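Side-chain contacts in catalase (Exiguobacterium oxidotolerans, PDB 2J2M), which catalyses the breakdown of hydrogen peroxide to water and oxygen at an iron haem in each subunit of a tetramer: residues V363-R368 and K375-S380; E384-R387 and P392-T395; T10-P15 and E34-I39; P349-Q352 and I356-P359; K77-Q82 and T119-W124. One frame throughout, in Å; residues are numbered along the deposited sequence.

Contact 1: residues V363-R368 and K375-S380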
# COMPACT_ATOMS: atom_id res chain seq x y z
N VAL A 363 4.45 0.79 -25.98
CA VAL A 363 4.67 -0.37 -25.11
C VAL A 363 3.64 -1.40 -25.52
O VAL A 363 2.45 -1.11 -25.47
CB VAL A 363 4.47 -0.02 -23.59
CG1 VAL A 363 4.56 -1.30 -22.71
CG2 VAL A 363 5.49 1.03 -23.15
N ASN A 364 4.10 -2.57 -25.95
CA ASN A 364 3.19 -3.63 -26.40
C ASN A 364 3.60 -4.96 -25.83
O ASN A 364 4.54 -5.60 -26.33
CB ASN A 364 3.18 -3.72 -27.93
CG ASN A 364 2.46 -2.56 -28.58
OD1 ASN A 364 1.26 -2.37 -28.36
ND2 ASN A 364 3.19 -1.77 -29.37
N ASN A 365 2.90 -5.38 -24.77
CA ASN A 365 3.20 -6.68 -24.16
C ASN A 365 2.03 -7.37 -23.47
O ASN A 365 0.89 -6.92 -23.53
CB ASN A 365 4.43 -6.61 -23.25
CG ASN A 365 4.28 -5.63 -22.11
OD1 ASN A 365 3.19 -5.47 -21.53
ND2 ASN A 365 5.38 -4.98 -21.75
N TYR A 366 2.36 -8.47 -22.80
CA TYR A 366 1.39 -9.37 -22.21
C TYR A 366 1.25 -9.21 -20.70
O TYR A 366 0.58 -10.02 -20.06
CB TYR A 366 1.82 -10.79 -22.57
CG TYR A 366 1.81 -10.99 -24.07
CD1 TYR A 366 2.97 -10.75 -24.83
CD2 TYR A 366 0.65 -11.37 -24.73
CE1 TYR A 366 2.95 -10.92 -26.22
CE2 TYR A 366 0.63 -11.53 -26.12
CZ TYR A 366 1.77 -11.32 -26.84
OH TYR A 366 1.74 -11.46 -28.19
N GLN A 367 1.88 -8.17 -20.13
CA GLN A 367 1.72 -7.83 -18.72
C GLN A 367 0.33 -7.23 -18.48
O GLN A 367 -0.20 -6.51 -19.33
CB GLN A 367 2.80 -6.85 -18.26
CG GLN A 367 4.21 -7.39 -18.29
CD GLN A 367 5.23 -6.37 -17.82
OE1 GLN A 367 4.91 -5.47 -17.06
NE2 GLN A 367 6.48 -6.52 -18.26
N ARG A 368 -0.24 -7.51 -17.30
CA ARG A 368 -1.62 -7.14 -17.03
C ARG A 368 -1.83 -6.74 -15.58
O ARG A 368 -1.09 -7.17 -14.69
CB ARG A 368 -2.55 -8.33 -17.36
CG ARG A 368 -2.71 -8.66 -18.89
CD ARG A 368 -3.27 -7.46 -19.66
NE ARG A 368 -3.55 -7.74 -21.05
CZ ARG A 368 -2.66 -7.68 -22.05
NH1 ARG A 368 -1.38 -7.39 -21.79
NH2 ARG A 368 -3.04 -7.95 -23.30
N LYS A 375 -3.45 2.43 -17.81
CA LYS A 375 -3.15 2.12 -19.22
C LYS A 375 -3.17 0.60 -19.49
O LYS A 375 -2.35 0.07 -20.28
CB LYS A 375 -1.79 2.73 -19.65
CG LYS A 375 -1.72 4.28 -19.71
CD LYS A 375 -2.25 4.88 -21.01
CE LYS A 375 -1.14 5.31 -21.98
NZ LYS A 375 -0.81 4.32 -23.06
N GLN A 376 -4.09 -0.10 -18.83
CA GLN A 376 -4.33 -1.52 -19.08
C GLN A 376 -4.48 -1.80 -20.59
O GLN A 376 -5.30 -1.18 -21.26
CB GLN A 376 -5.60 -1.96 -18.33
CG GLN A 376 -5.94 -3.46 -18.40
CD GLN A 376 -5.21 -4.25 -17.34
OE1 GLN A 376 -4.01 -4.09 -17.15
NE2 GLN A 376 -5.95 -5.11 -16.63
N GLN A 377 -3.67 -2.72 -21.10
CA GLN A 377 -3.83 -3.23 -22.47
C GLN A 377 -5.05 -4.15 -22.46
O GLN A 377 -5.16 -5.04 -21.62
CB GLN A 377 -2.56 -3.95 -22.94
CG GLN A 377 -1.29 -3.05 -22.94
CD GLN A 377 0.02 -3.84 -23.05
OE1 GLN A 377 0.62 -3.95 -24.13
NE2 GLN A 377 0.47 -4.40 -21.91
N THR A 378 -5.98 -3.91 -23.37
CA THR A 378 -7.28 -4.57 -23.28
C THR A 378 -7.44 -5.87 -24.09
O THR A 378 -8.44 -6.58 -23.91
CB THR A 378 -8.42 -3.59 -23.59
OG1 THR A 378 -8.21 -3.02 -24.89
CG2 THR A 378 -8.46 -2.49 -22.53
N SER A 379 -6.50 -6.19 -24.97
CA SER A 379 -6.61 -7.44 -25.72
C SER A 379 -6.73 -8.59 -24.73
O SER A 379 -5.98 -8.63 -23.74
CB SER A 379 -5.38 -7.71 -26.61
OG SER A 379 -5.55 -8.96 -27.27
N SER A 380 -7.64 -9.51 -25.00
CA SER A 380 -7.84 -10.67 -24.13
C SER A 380 -6.68 -11.66 -24.27
O SER A 380 -6.45 -12.49 -23.41
CB SER A 380 -9.21 -11.32 -24.40
OG SER A 380 -9.28 -11.83 -25.73
O HOH W 1 -1.14 -4.08 -19.44

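Contact 2: residues E384-R387 and P392-T395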
# COMPACT_ATOMS: atom_id res chain seq x y z
N GLU A 384 1.93 -15.26 -24.45
CA GLU A 384 2.79 -15.53 -25.62
C GLU A 384 3.65 -16.77 -25.36
O GLU A 384 4.14 -16.96 -24.25
CB GLU A 384 3.69 -14.34 -25.89
CG GLU A 384 4.23 -14.21 -27.30
CD GLU A 384 5.48 -15.01 -27.57
OE1 GLU A 384 5.75 -15.25 -28.76
OE2 GLU A 384 6.20 -15.41 -26.62
N PRO A 385 3.84 -17.65 -26.36
CA PRO A 385 3.28 -17.66 -27.72
C PRO A 385 1.76 -17.82 -27.75
O PRO A 385 1.15 -18.31 -26.79
CB PRO A 385 3.98 -18.87 -28.38
CG PRO A 385 4.32 -19.76 -27.26
CD PRO A 385 4.71 -18.81 -26.13
N ASN A 386 1.18 -17.34 -28.84
CA ASN A 386 -0.24 -17.48 -29.14
C ASN A 386 -0.38 -17.67 -30.66
O ASN A 386 0.64 -17.63 -31.38
CB ASN A 386 -1.02 -16.26 -28.63
CG ASN A 386 -0.44 -14.96 -29.10
OD1 ASN A 386 -0.48 -14.64 -30.28
ND2 ASN A 386 0.11 -14.20 -28.18
N ARG A 387 -1.62 -17.87 -31.13
CA ARG A 387 -1.92 -18.17 -32.54
C ARG A 387 -2.10 -16.95 -33.44
O ARG A 387 -2.20 -17.07 -34.67
CB ARG A 387 -3.17 -19.05 -32.65
CG ARG A 387 -4.47 -18.40 -32.17
CD ARG A 387 -5.68 -19.33 -32.36
NE ARG A 387 -5.69 -20.49 -31.46
CZ ARG A 387 -6.36 -20.56 -30.30
NH1 ARG A 387 -7.11 -19.56 -29.86
NH2 ARG A 387 -6.31 -21.67 -29.58
N PRO A 392 1.60 -8.72 -30.22
CA PRO A 392 3.06 -8.48 -30.09
C PRO A 392 3.95 -9.73 -30.20
O PRO A 392 3.71 -10.74 -29.52
CB PRO A 392 3.19 -7.84 -28.71
CG PRO A 392 1.85 -7.27 -28.40
CD PRO A 392 0.85 -8.16 -29.07
N LYS A 393 4.97 -9.65 -31.04
CA LYS A 393 5.94 -10.73 -31.20
C LYS A 393 7.36 -10.26 -30.92
O LYS A 393 7.70 -9.10 -31.16
CB LYS A 393 5.87 -11.36 -32.62
CG LYS A 393 4.45 -11.81 -33.08
CD LYS A 393 3.90 -13.02 -32.28
CE LYS A 393 2.39 -12.98 -32.26
NZ LYS A 393 1.82 -14.34 -31.99
N GLN A 394 8.19 -11.18 -30.44
CA GLN A 394 9.63 -10.94 -30.29
C GLN A 394 10.30 -10.63 -31.64
O GLN A 394 9.90 -11.16 -32.65
CB GLN A 394 10.33 -12.13 -29.62
CG GLN A 394 10.31 -13.44 -30.42
CD GLN A 394 10.91 -14.60 -29.64
OE1 GLN A 394 10.81 -14.66 -28.41
NE2 GLN A 394 11.54 -15.53 -30.36
N THR A 395 11.31 -9.77 -31.61
CA THR A 395 12.09 -9.38 -32.76
C THR A 395 13.53 -9.85 -32.50
O THR A 395 14.31 -9.14 -31.90
CB THR A 395 12.00 -7.86 -32.97
OG1 THR A 395 10.65 -7.46 -32.74
CG2 THR A 395 12.41 -7.42 -34.40

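Contact 3: residues T10-P15 and E34-I39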
# COMPACT_ATOMS: atom_id res chain seq x y z
N THR A 10 -16.77 18.08 -7.13
CA THR A 10 -16.21 16.92 -6.42
C THR A 10 -15.50 15.98 -7.43
O THR A 10 -15.57 16.20 -8.64
CB THR A 10 -17.31 16.13 -5.70
OG1 THR A 10 -18.15 15.53 -6.68
CG2 THR A 10 -18.18 17.07 -4.78
N ASN A 11 -14.84 14.93 -6.94
CA ASN A 11 -14.15 14.01 -7.85
C ASN A 11 -15.19 13.22 -8.67
O ASN A 11 -14.82 12.46 -9.57
CB ASN A 11 -13.24 13.05 -7.07
CG ASN A 11 -12.07 13.75 -6.39
OD1 ASN A 11 -11.47 13.21 -5.43
ND2 ASN A 11 -11.71 14.95 -6.88
N GLN A 12 -16.47 13.43 -8.31
CA GLN A 12 -17.61 12.78 -8.93
C GLN A 12 -18.19 13.67 -10.03
O GLN A 12 -19.15 13.29 -10.68
CB GLN A 12 -18.71 12.47 -7.88
CG GLN A 12 -18.33 11.54 -6.71
CD GLN A 12 -18.02 10.11 -7.13
OE1 GLN A 12 -18.24 9.73 -8.28
NE2 GLN A 12 -17.49 9.31 -6.22
N GLY A 13 -17.59 14.85 -10.23
CA GLY A 13 -18.09 15.82 -11.19
C GLY A 13 -19.40 16.51 -10.82
O GLY A 13 -20.04 17.13 -11.68
N VAL A 14 -19.80 16.41 -9.56
CA VAL A 14 -20.96 17.14 -9.05
C VAL A 14 -20.50 18.54 -8.69
O VAL A 14 -19.55 18.68 -7.92
CB VAL A 14 -21.51 16.49 -7.76
CG1 VAL A 14 -22.56 17.41 -7.07
CG2 VAL A 14 -22.07 15.12 -8.04
N PRO A 15 -21.18 19.58 -9.22
CA PRO A 15 -20.82 20.95 -8.88
C PRO A 15 -20.96 21.27 -7.39
O PRO A 15 -21.96 20.94 -6.78
CB PRO A 15 -21.81 21.79 -9.70
CG PRO A 15 -22.25 20.90 -10.78
CD PRO A 15 -22.30 19.54 -10.18
N GLU A 34 -22.76 12.45 6.71
CA GLU A 34 -23.25 12.49 5.33
C GLU A 34 -22.65 13.61 4.47
O GLU A 34 -22.99 13.72 3.30
CB GLU A 34 -24.79 12.54 5.27
CG GLU A 34 -25.40 13.84 5.72
CD GLU A 34 -26.90 13.88 5.43
OE1 GLU A 34 -27.31 14.75 4.62
OE2 GLU A 34 -27.65 13.04 5.99
N ASP A 35 -21.76 14.42 5.02
CA ASP A 35 -21.07 15.44 4.22
C ASP A 35 -20.07 14.80 3.26
O ASP A 35 -18.87 14.83 3.51
CB ASP A 35 -20.38 16.48 5.10
CG ASP A 35 -20.04 17.76 4.34
OD1 ASP A 35 -19.95 18.83 4.98
OD2 ASP A 35 -19.89 17.71 3.11
N TYR A 36 -20.57 14.22 2.16
CA TYR A 36 -19.71 13.56 1.18
C TYR A 36 -18.63 14.53 0.67
O TYR A 36 -17.45 14.15 0.54
CB TYR A 36 -20.50 12.97 -0.01
CG TYR A 36 -19.55 12.41 -1.08
CD1 TYR A 36 -19.07 11.10 -0.97
CD2 TYR A 36 -19.10 13.21 -2.15
CE1 TYR A 36 -18.16 10.57 -1.90
CE2 TYR A 36 -18.18 12.69 -3.10
CZ TYR A 36 -17.72 11.37 -2.95
OH TYR A 36 -16.82 10.82 -3.83
N GLN A 37 -19.02 15.77 0.42
CA GLN A 37 -18.10 16.75 -0.16
C GLN A 37 -16.88 17.01 0.75
O GLN A 37 -15.74 17.03 0.28
CB GLN A 37 -18.84 18.05 -0.51
CG GLN A 37 -17.93 19.24 -0.73
CD GLN A 37 -18.69 20.53 -0.84
OE1 GLN A 37 -19.74 20.58 -1.47
NE2 GLN A 37 -18.18 21.59 -0.21
N LEU A 38 -17.14 17.19 2.04
CA LEU A 38 -16.08 17.37 3.03
C LEU A 38 -15.17 16.13 3.13
O LEU A 38 -13.95 16.22 3.02
CB LEU A 38 -16.68 17.69 4.40
CG LEU A 38 -15.67 17.67 5.56
CD1 LEU A 38 -14.81 18.96 5.60
CD2 LEU A 38 -16.38 17.44 6.87
N ILE A 39 -15.79 14.96 3.34
CA ILE A 39 -15.04 13.73 3.55
C ILE A 39 -14.21 13.36 2.32
O ILE A 39 -13.05 12.95 2.46
CB ILE A 39 -15.96 12.58 4.00
CG1 ILE A 39 -16.59 12.95 5.36
CG2 ILE A 39 -15.21 11.21 4.03
CD1 ILE A 39 -17.79 12.13 5.70

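Contact 4: residues P349-Q352 and I356-P359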
# COMPACT_ATOMS: atom_id res chain seq x y z
N PRO A 349 3.18 -0.42 -8.47
CA PRO A 349 3.40 -1.49 -9.44
C PRO A 349 3.30 -1.08 -10.91
O PRO A 349 4.04 -1.62 -11.75
CB PRO A 349 2.33 -2.52 -9.07
CG PRO A 349 2.13 -2.28 -7.59
CD PRO A 349 2.16 -0.80 -7.48
N ASN A 350 2.42 -0.12 -11.23
CA ASN A 350 2.28 0.36 -12.59
C ASN A 350 2.97 1.73 -12.77
O ASN A 350 2.54 2.56 -13.59
CB ASN A 350 0.79 0.42 -12.96
CG ASN A 350 0.19 -0.95 -13.19
OD1 ASN A 350 0.82 -1.80 -13.77
ND2 ASN A 350 -1.04 -1.16 -12.71
N TYR A 351 4.05 1.97 -12.02
CA TYR A 351 4.74 3.23 -12.07
C TYR A 351 5.16 3.62 -13.49
O TYR A 351 5.17 4.80 -13.83
CB TYR A 351 5.93 3.24 -11.10
CG TYR A 351 7.21 2.54 -11.56
CD1 TYR A 351 8.24 3.26 -12.21
CD2 TYR A 351 7.40 1.19 -11.33
CE1 TYR A 351 9.43 2.64 -12.61
CE2 TYR A 351 8.58 0.55 -11.73
CZ TYR A 351 9.60 1.28 -12.36
OH TYR A 351 10.77 0.62 -12.74
N GLN A 352 5.48 2.62 -14.31
CA GLN A 352 5.88 2.86 -15.70
C GLN A 352 4.76 3.38 -16.61
O GLN A 352 5.03 3.77 -17.75
CB GLN A 352 6.52 1.60 -16.32
CG GLN A 352 8.07 1.61 -16.23
CD GLN A 352 8.68 2.89 -16.77
OE1 GLN A 352 9.23 3.69 -16.01
NE2 GLN A 352 8.58 3.11 -18.07
N ILE A 356 5.21 10.85 -16.69
CA ILE A 356 6.63 11.18 -16.58
C ILE A 356 7.54 9.97 -16.84
O ILE A 356 8.71 10.15 -17.22
CB ILE A 356 6.96 11.88 -15.22
CG1 ILE A 356 8.36 12.52 -15.24
CG2 ILE A 356 6.82 10.91 -14.02
CD1 ILE A 356 8.52 13.74 -16.20
N ASN A 357 7.01 8.75 -16.66
CA ASN A 357 7.82 7.55 -16.84
C ASN A 357 7.59 6.83 -18.18
O ASN A 357 8.42 6.01 -18.62
CB ASN A 357 7.63 6.58 -15.68
CG ASN A 357 8.16 7.13 -14.38
OD1 ASN A 357 9.31 7.62 -14.31
ND2 ASN A 357 7.32 7.08 -13.33
N CYS A 358 6.46 7.15 -18.81
CA CYS A 358 6.04 6.51 -20.06
C CYS A 358 7.10 6.70 -21.17
O CYS A 358 7.59 7.82 -21.39
CB CYS A 358 4.69 7.07 -20.49
SG CYS A 358 3.73 5.95 -21.54
N PRO A 359 7.45 5.61 -21.89
CA PRO A 359 8.39 5.73 -23.01
C PRO A 359 7.78 6.56 -24.15
O PRO A 359 6.57 6.78 -24.17
CB PRO A 359 8.59 4.29 -23.48
CG PRO A 359 8.00 3.41 -22.42
CD PRO A 359 6.96 4.23 -21.70

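Contact 5: residues K77-Q82 and T119-W124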
# COMPACT_ATOMS: atom_id res chain seq x y z
N LYS A 77 25.27 0.55 -31.30
CA LYS A 77 24.19 0.52 -32.27
C LYS A 77 22.94 1.11 -31.64
O LYS A 77 21.84 0.86 -32.13
CB LYS A 77 23.92 -0.91 -32.75
CG LYS A 77 23.69 -1.88 -31.61
CD LYS A 77 22.91 -3.13 -32.06
CE LYS A 77 22.88 -4.15 -30.97
NZ LYS A 77 22.31 -5.40 -31.51
N ALA A 78 23.10 1.89 -30.56
CA ALA A 78 22.00 2.62 -29.96
C ALA A 78 21.41 3.53 -31.02
O ALA A 78 22.14 4.36 -31.58
CB ALA A 78 22.47 3.43 -28.78
N ALA A 79 20.11 3.35 -31.28
CA ALA A 79 19.38 4.09 -32.34
C ALA A 79 19.58 5.60 -32.29
O ALA A 79 19.88 6.22 -33.32
CB ALA A 79 17.90 3.77 -32.31
N PHE A 80 19.43 6.21 -31.11
CA PHE A 80 19.50 7.66 -31.04
C PHE A 80 20.90 8.22 -31.31
O PHE A 80 21.05 9.40 -31.62
CB PHE A 80 18.88 8.21 -29.74
CG PHE A 80 19.81 8.16 -28.54
CD1 PHE A 80 19.94 6.99 -27.77
CD2 PHE A 80 20.51 9.30 -28.15
CE1 PHE A 80 20.77 6.96 -26.64
CE2 PHE A 80 21.33 9.29 -27.03
CZ PHE A 80 21.47 8.12 -26.28
N LEU A 81 21.92 7.37 -31.22
CA LEU A 81 23.30 7.82 -31.32
C LEU A 81 23.95 7.58 -32.68
O LEU A 81 25.15 7.79 -32.84
CB LEU A 81 24.14 7.17 -30.22
CG LEU A 81 24.78 7.86 -29.00
CD1 LEU A 81 24.21 9.23 -28.63
CD2 LEU A 81 24.81 6.88 -27.79
N GLN A 82 23.15 7.13 -33.65
CA GLN A 82 23.65 6.83 -35.01
C GLN A 82 24.05 8.07 -35.85
O GLN A 82 25.07 8.04 -36.53
CB GLN A 82 22.67 5.93 -35.79
CG GLN A 82 22.48 4.54 -35.17
CD GLN A 82 23.81 3.92 -34.76
OE1 GLN A 82 24.62 3.56 -35.61
NE2 GLN A 82 24.05 3.80 -33.45
N THR A 119 13.81 7.69 -25.90
CA THR A 119 14.35 7.29 -27.20
C THR A 119 13.34 6.55 -28.11
O THR A 119 12.37 5.97 -27.63
CB THR A 119 15.55 6.35 -26.92
OG1 THR A 119 16.73 7.15 -26.72
CG2 THR A 119 15.77 5.35 -28.00
N GLU A 120 13.59 6.54 -29.42
CA GLU A 120 12.75 5.76 -30.37
C GLU A 120 12.74 4.22 -30.12
O GLU A 120 11.79 3.54 -30.48
CB GLU A 120 13.10 6.12 -31.83
CG GLU A 120 11.88 5.98 -32.77
CD GLU A 120 11.81 7.08 -33.86
OE1 GLU A 120 12.59 7.00 -34.85
OE2 GLU A 120 10.96 8.00 -33.73
N GLU A 121 13.79 3.70 -29.48
CA GLU A 121 13.88 2.28 -29.08
C GLU A 121 13.77 2.06 -27.57
O GLU A 121 14.37 1.12 -27.03
CB GLU A 121 15.18 1.63 -29.62
CG GLU A 121 15.21 1.50 -31.15
CD GLU A 121 16.34 0.60 -31.67
OE1 GLU A 121 17.33 0.31 -30.93
OE2 GLU A 121 16.23 0.20 -32.85
N GLY A 122 13.01 2.92 -26.88
CA GLY A 122 12.87 2.81 -25.41
C GLY A 122 13.53 3.90 -24.57
O GLY A 122 14.25 4.79 -25.08
N ASN A 123 13.27 3.85 -23.27
CA ASN A 123 13.93 4.75 -22.32
C ASN A 123 15.32 4.24 -21.92
O ASN A 123 15.50 3.03 -21.65
CB ASN A 123 13.08 5.01 -21.06
CG ASN A 123 11.79 5.82 -21.36
OD1 ASN A 123 11.54 6.21 -22.52
ND2 ASN A 123 10.97 6.04 -20.32
N TRP A 124 16.28 5.16 -21.90
CA TRP A 124 17.57 4.95 -21.30
C TRP A 124 17.73 5.88 -20.12
O TRP A 124 17.63 7.12 -20.26
CB TRP A 124 18.69 5.25 -22.29
CG TRP A 124 20.08 5.31 -21.64
CD1 TRP A 124 20.58 4.46 -20.70
CD2 TRP A 124 21.11 6.24 -21.92
NE1 TRP A 124 21.86 4.83 -20.35
CE2 TRP A 124 22.22 5.91 -21.10
CE3 TRP A 124 21.23 7.33 -22.80
CZ2 TRP A 124 23.40 6.63 -21.11
CZ3 TRP A 124 22.42 8.05 -22.81
CH2 TRP A 124 23.49 7.69 -21.97
O HOH W 2 18.66 1.74 -29.29

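Contact 1: residues V363-R368 and K375-S380
One face of the Arg-368 guanidinium is overlaid by Gln-377, whose CB stands 3.7 Å above the plane, displaced toward the rim. Gln-377 O lies over the same face, near NE, but the angle is too poor for a hydrogen bond. The edge faces carbonyl oxygens: NH2 of Arg-368 gives an almost straight bond (176°) to Ser-379 O at 3.0 Å, and NH1 donates to both Asn-365 O and Gln-367 O, each 2.9 Å away. All three acceptors lie close to the guanidinium plane, which fixes its rotation; a bend at chi2 (-59°) folds the arginine back to meet them. A leucine here would remove all three N-H bonds and would probably leave Ser-379 O, Asn-365 O and Gln-367 O without these donors. Gln-377 works at the far end, its amide turned 69° from that of Asn-365. Its OE1 receives Asn-365 N on a lone pair at 2.8 Å, while its NE2 donates to Asn-365 OD1 at 2.9 Å, so the amide is held at both atoms and its orientation is set. A water takes NE2 of Gln-377 and gives to Gln-367 O. Asn-365 ND2 turns instead to Thr-9 O of the second subunit. This is a loop of irregular backbone stitched by side chains, part of the long wrapping region typical of catalases, which here receives the N-terminal arm of a neighbouring subunit.

Contact 2: residues E384-R387 and P392-T395
Glu-384 and Asn-386 face Pro-392 and Lys-393 across two largely extended segments of one loop, whose nearest CA atoms, those of Glu-384 and Lys-393, are 8.0 Å apart, and a cis peptide bond before Pro-385 bends the first of them. At that separation the side chains do the joining. Lys-393 swings its chain round at chi2 (-67°) and brings NZ to Asn-386 OD1 at 2.9 Å. The ammonium approaches from above the carbonyl plane of the amide, 48° out of it, and therefore not on a lone pair. Asn-386 is pinned by more than this bond: OD1 also accepts from Tyr-388 N, and ND2 donates to Tyr-383 O and Tyr-366 OH, while NZ of Lys-393 has a second acceptor in Tyr-388 O. With both its polar atoms engaged, the asparagine amide has little freedom to flip. Glu-384 makes a looser approach, its CG 4.2 Å from Pro-392 O. Its carboxylate is turned to the second subunit, where OE2 takes bonds from Asn-19 and Gln-20, and its OE1 stays 5.2 Å from Lys-393 NZ, too far for a salt bridge. The third subunit also meets 384-387, with Asp-161 of that subunit in a salt bridge to Arg-387 NH1. Chemically, the lysine is gripped by neutral oxygens and not by a carboxylate in contact; the nearby glutamate probably offsets its charge only at a distance, while the carboxylate itself serves the subunit interface.

Contact 3: residues T10-P15 and E34-I39
Gln-12 reaches across to Tyr-36, and its side chain can be followed outward. CB sets off toward the helix start. CG lies 3.8 Å from Tyr-36 CE2 and 3.3 Å from Tyr-36 OH, approaching the ring obliquely. The bend at chi2 (-66°) beyond it turns the amide so that NE2 meets the hydroxyl, with CD 3.6 Å from that oxygen. At the tip, Gln-12 NE2 donates to Tyr-36 OH at 2.9 Å with an N-H...O angle of 161°; the oxygen lies close to the plane of the amide, which itself stands 51° from the ring. The hydroxyl is shared with Glu-40 OE2 further along the helix, so the phenol is held between the loop and its own helix. Thr-10 fills in beside it: its CB is near the plane of the tyrosine ring at the edge, 4.4 Å from Tyr-36 CE2, and its CG2 meets Gln-37 CB at the same distance. The loop keeps its shape through a type I beta turn from Thr-10 to Gly-13, closed by Gly-13 N to Thr-10 O, and the positive phi of Gly-13 suits a glycine. On the other segment Asp-35 is the N-cap of helix 36-45, its OD2 accepting from Leu-38 N at 3.0 Å, while its OD1 forms a salt bridge with Arg-412 of the fourth subunit. Turn and capped helix start together belong to the N-terminal arm, which in catalases reaches out to lie against neighbouring subunits of the tetramer.

Contact 4: residues P349-Q352 and I356-P359
Tyr-351 and Gln-352, in a short 3-10 segment after helix 330-346, are latched to Asn-357 of the loop that follows by two hydrogen bonds from side-chain amides to backbone carbonyls, one in each direction. Asn-357 ND2 donates to Tyr-351 O at 3.2 Å, and Gln-352 NE2 returns a bond to Asn-357 O at 3.0 Å. Neither is ideal: the N-H...O angles are 147° and 138°, and each donor sits well above the plane of its carbonyl. Gln-352 folds back at chi2 (-51°), which lays its OE1 3.3 Å from Asn-357 CB and its NE2 4.1 Å from Pro-359 CD. Helix 330-346 is the one that in catalases carries the proximal tyrosine of the haem iron, and the side chain of Tyr-351 lies about 7 Å from a bound haem. Asn-357 is anchored deeper as well, OD1 receiving Gly-314 N and ND2 giving to Ser-312 O. Gln-352 NE2 has a further acceptor, Asn-11 O of the second subunit. Gln-352 CG rests on one face of the Tyr-351 ring, 4.0 Å above its plane and offset toward the rim. An alanine in place of Gln-352 would strip Asn-11 O and Asn-357 O of their common donor and would probably leave a gap over the tyrosine ring. Asn-357 ND2 comes to the edge of that ring instead, 4.1 Å from Tyr-351 CD1, with the amide nearly perpendicular to the ring.

Contact 5: residues K77-Q82 and T119-W124
Thr-119 meets Phe-80 first, placing OG1 3.4 Å from Phe-80 CD1 in an oblique approach to the ring. With chi1 at -86° the hydroxyl lies beside the threonine's own backbone N; it is buried here and has no hydrogen-bond partner in the model. Two residues on, Glu-121 runs out with its chain extended and lays CD against Ala-79 CB at 3.6 Å. Its carboxylate is served at both oxygens: a water donates to OE1 at 2.6 Å and accepts from Ala-79 N at 2.9 Å, while OE2 is bound to Tyr-398 OH. Thr-119 to Gly-122 form a type I beta turn, the tip of an antiparallel hairpin between strands 112-119 and 122-129 in the beta-barrel of the catalase fold; 77-82, with its 3-10 segment, is a loop lying against that tip. Gly-122 closes the turn at backbone angles where a side chain would collide with the preceding carbonyl. At Trp-124 the strand turns an indole toward Phe-80: CE3 comes within 3.6 Å of Phe-80 CZ, and the phenyl and the six-membered ring meet rim to rim, centroids 5.8 Å apart and planes at 31°. Neither ring lies over the other's face. The indole stacks instead on Phe-117, and Met-324 touches both Phe-80 and Trp-124. One face of the phenyl is occupied by Leu-81, whose CG sits 4.2 Å above it, offset toward the rim.

Contacts 4, 1 and 2 follow one another along the loop after helix 330-346. Contacts 1 and 2 touch directly, Tyr-366 OH lying 2.5 Å from Pro-392 O, a probable hydrogen bond; contacts 4 and 1 adjoin in sequence with centres 14 Å apart. Contact 5 packs on contact 4, Asn-123 ND2 being 3.1 Å from Asn-357 O. Contact 3 stands apart within the chain, its centre 29 Å from that of contact 4 and 46 Å from that of contact 2, yet across subunits its 10-15 arm meets contacts 1, 4 and 5 of a neighbour. Contact 4 is nearest a haem, about 7 Å from the Tyr-351 side chain; Trp-124 in contact 5 is about 12 Å away.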